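Long-range contact in heme-binding protein HutZ (Vibrio cholerae, PDB 3TGV), which binds heme and probably degrades it to biliverdin with release of iron, as a member of the HugZ/HutZ heme oxygenase family: residues K8-Q12 with M65-D69. The protein carries 1 engineered substitution. Sequence-based numbering, arbitrary orientation.
Sequences KEFRQ and MMIED
Phe10 and Met66 carry this contact. The Phe10 ring edge reaches the backbone of Met66 to Glu68, while the Met66 side chain lies along the ring and ends on the helix backbone at Arg11. The phenyl ring comes edge-on to the strand. Its CE2 lies 3.5 Å from Met66 O, and its CZ lies 3.8 Å from Glu68 N. Both polar atoms sit close to the ring plane, so the ring rim meets the peptide backbone and neither ring face is turned to it. Phe10 has CG anti to its backbone N (chi1 -174°), which carries the ring from the helix to the strand end. Met66 runs past the ring in the opposite sense. Its CG touches Phe10 CE2 at 3.7 Å. Its SD lies 4.9 Å from the centroid of the Phe10 ring, 56° off the ring normal, an oblique Met-aromatic contact. The same sulfur rests on the helix backbone, with SD 3.8 Å from Arg11 CA. Of the Glu68 side chain, CB comes nearest, 4.2 Å from Phe10 CE1.

The axes of segments 8-12 and 65-67 lie at 100°. The first belongs to the N-terminal helix 3-13, the second to strand 61-67. That strand belongs to the antiparallel sheet of the FMN-binding-type fold, between strands 16-22 and 81-91. Phe10, with the backbone and CG of Arg11, packs this part of the helix onto the strand end.

Further out, Phe138 meets the Phe10 ring edge-to-face, and Leu82 of the neighbouring strand touches both Phe10 and Arg11. Arg11 NH2 is hydrogen-bonded to Tyr42 OH, and Glu68 OE2 to Lys80 N. Arg14, just beyond the helix, joins the two sides by hydrogen-bonding Ile67 O and forming a salt bridge with Asp69, which also hydrogen-bonds Glu70 and Thr71 of the second subunit.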
# COMPACT_ATOMS: atom_id res chain seq x y z
N LYS A 8 18.41 -8.49 -2.62
CA LYS A 8 18.23 -9.20 -3.88
C LYS A 8 17.16 -10.28 -3.73
O LYS A 8 16.20 -10.31 -4.50
CB LYS A 8 19.55 -9.81 -4.35
CG LYS A 8 19.49 -10.45 -5.73
CD LYS A 8 20.89 -10.73 -6.24
CE LYS A 8 20.91 -11.80 -7.31
NZ LYS A 8 20.12 -11.42 -8.50
N GLU A 9 17.30 -11.15 -2.74
CA GLU A 9 16.31 -12.20 -2.53
C GLU A 9 14.89 -11.64 -2.40
O GLU A 9 13.94 -12.20 -2.94
CB GLU A 9 16.65 -13.05 -1.31
CG GLU A 9 17.99 -13.78 -1.41
CD GLU A 9 18.11 -14.67 -2.65
OE1 GLU A 9 18.26 -14.13 -3.78
OE2 GLU A 9 18.07 -15.92 -2.49
N PHE A 10 14.76 -10.54 -1.67
CA PHE A 10 13.47 -9.90 -1.43
C PHE A 10 12.87 -9.39 -2.73
O PHE A 10 11.70 -9.62 -3.01
CB PHE A 10 13.65 -8.75 -0.43
CG PHE A 10 12.37 -8.09 0.04
CD1 PHE A 10 11.58 -8.68 1.02
CD2 PHE A 10 12.00 -6.85 -0.45
CE1 PHE A 10 10.44 -8.06 1.49
CE2 PHE A 10 10.84 -6.22 0.01
CZ PHE A 10 10.06 -6.83 0.98
N ARG A 11 13.67 -8.69 -3.53
CA ARG A 11 13.17 -8.13 -4.78
C ARG A 11 12.73 -9.24 -5.72
O ARG A 11 11.79 -9.07 -6.49
CB ARG A 11 14.23 -7.30 -5.50
CG ARG A 11 14.57 -5.96 -4.85
CD ARG A 11 15.86 -5.39 -5.47
NE ARG A 11 15.56 -4.51 -6.59
CZ ARG A 11 16.40 -4.20 -7.56
NH1 ARG A 11 17.62 -4.72 -7.60
NH2 ARG A 11 16.00 -3.39 -8.53
N GLN A 12 13.42 -10.38 -5.65
CA GLN A 12 13.10 -11.52 -6.51
C GLN A 12 11.85 -12.27 -6.05
O GLN A 12 11.09 -12.79 -6.87
CB GLN A 12 14.30 -12.47 -6.59
CG GLN A 12 15.37 -12.01 -7.56
CD GLN A 12 16.62 -12.88 -7.53
OE1 GLN A 12 16.79 -13.73 -6.65
NE2 GLN A 12 17.51 -12.66 -8.50
N MET A 65 5.97 0.92 -2.87
CA MET A 65 6.42 0.11 -1.74
C MET A 65 6.33 -1.38 -2.03
O MET A 65 5.32 -1.88 -2.55
CB MET A 65 5.62 0.44 -0.47
CG MET A 65 5.98 -0.43 0.72
SD MET A 65 5.20 0.11 2.27
CE MET A 65 3.48 -0.10 1.84
N MET A 66 7.41 -2.08 -1.71
CA MET A 66 7.47 -3.53 -1.80
C MET A 66 7.59 -4.01 -0.35
O MET A 66 8.51 -3.60 0.37
CB MET A 66 8.70 -3.91 -2.63
CG MET A 66 8.84 -5.35 -3.04
SD MET A 66 10.42 -5.61 -3.91
CE MET A 66 10.32 -4.36 -5.17
N ILE A 67 6.66 -4.84 0.11
CA ILE A 67 6.55 -5.15 1.53
C ILE A 67 6.25 -6.63 1.84
O ILE A 67 5.51 -7.29 1.10
CB ILE A 67 5.48 -4.25 2.21
CG1 ILE A 67 5.47 -4.47 3.72
CG2 ILE A 67 4.08 -4.48 1.57
CD1 ILE A 67 4.80 -3.35 4.48
N GLU A 68 6.82 -7.15 2.93
CA GLU A 68 6.56 -8.54 3.29
C GLU A 68 5.13 -8.66 3.80
O GLU A 68 4.54 -7.67 4.22
CB GLU A 68 7.55 -9.05 4.35
CG GLU A 68 7.25 -8.58 5.75
CD GLU A 68 8.29 -9.07 6.77
OE1 GLU A 68 8.87 -10.15 6.58
OE2 GLU A 68 8.52 -8.35 7.75
N ASP A 69 4.59 -9.87 3.78
CA ASP A 69 3.20 -10.11 4.14
C ASP A 69 2.96 -9.90 5.63
O ASP A 69 3.86 -10.10 6.43
CB ASP A 69 2.80 -11.54 3.76
CG ASP A 69 2.63 -11.72 2.26
OD1 ASP A 69 2.33 -10.71 1.58
OD2 ASP A 69 2.78 -12.86 1.77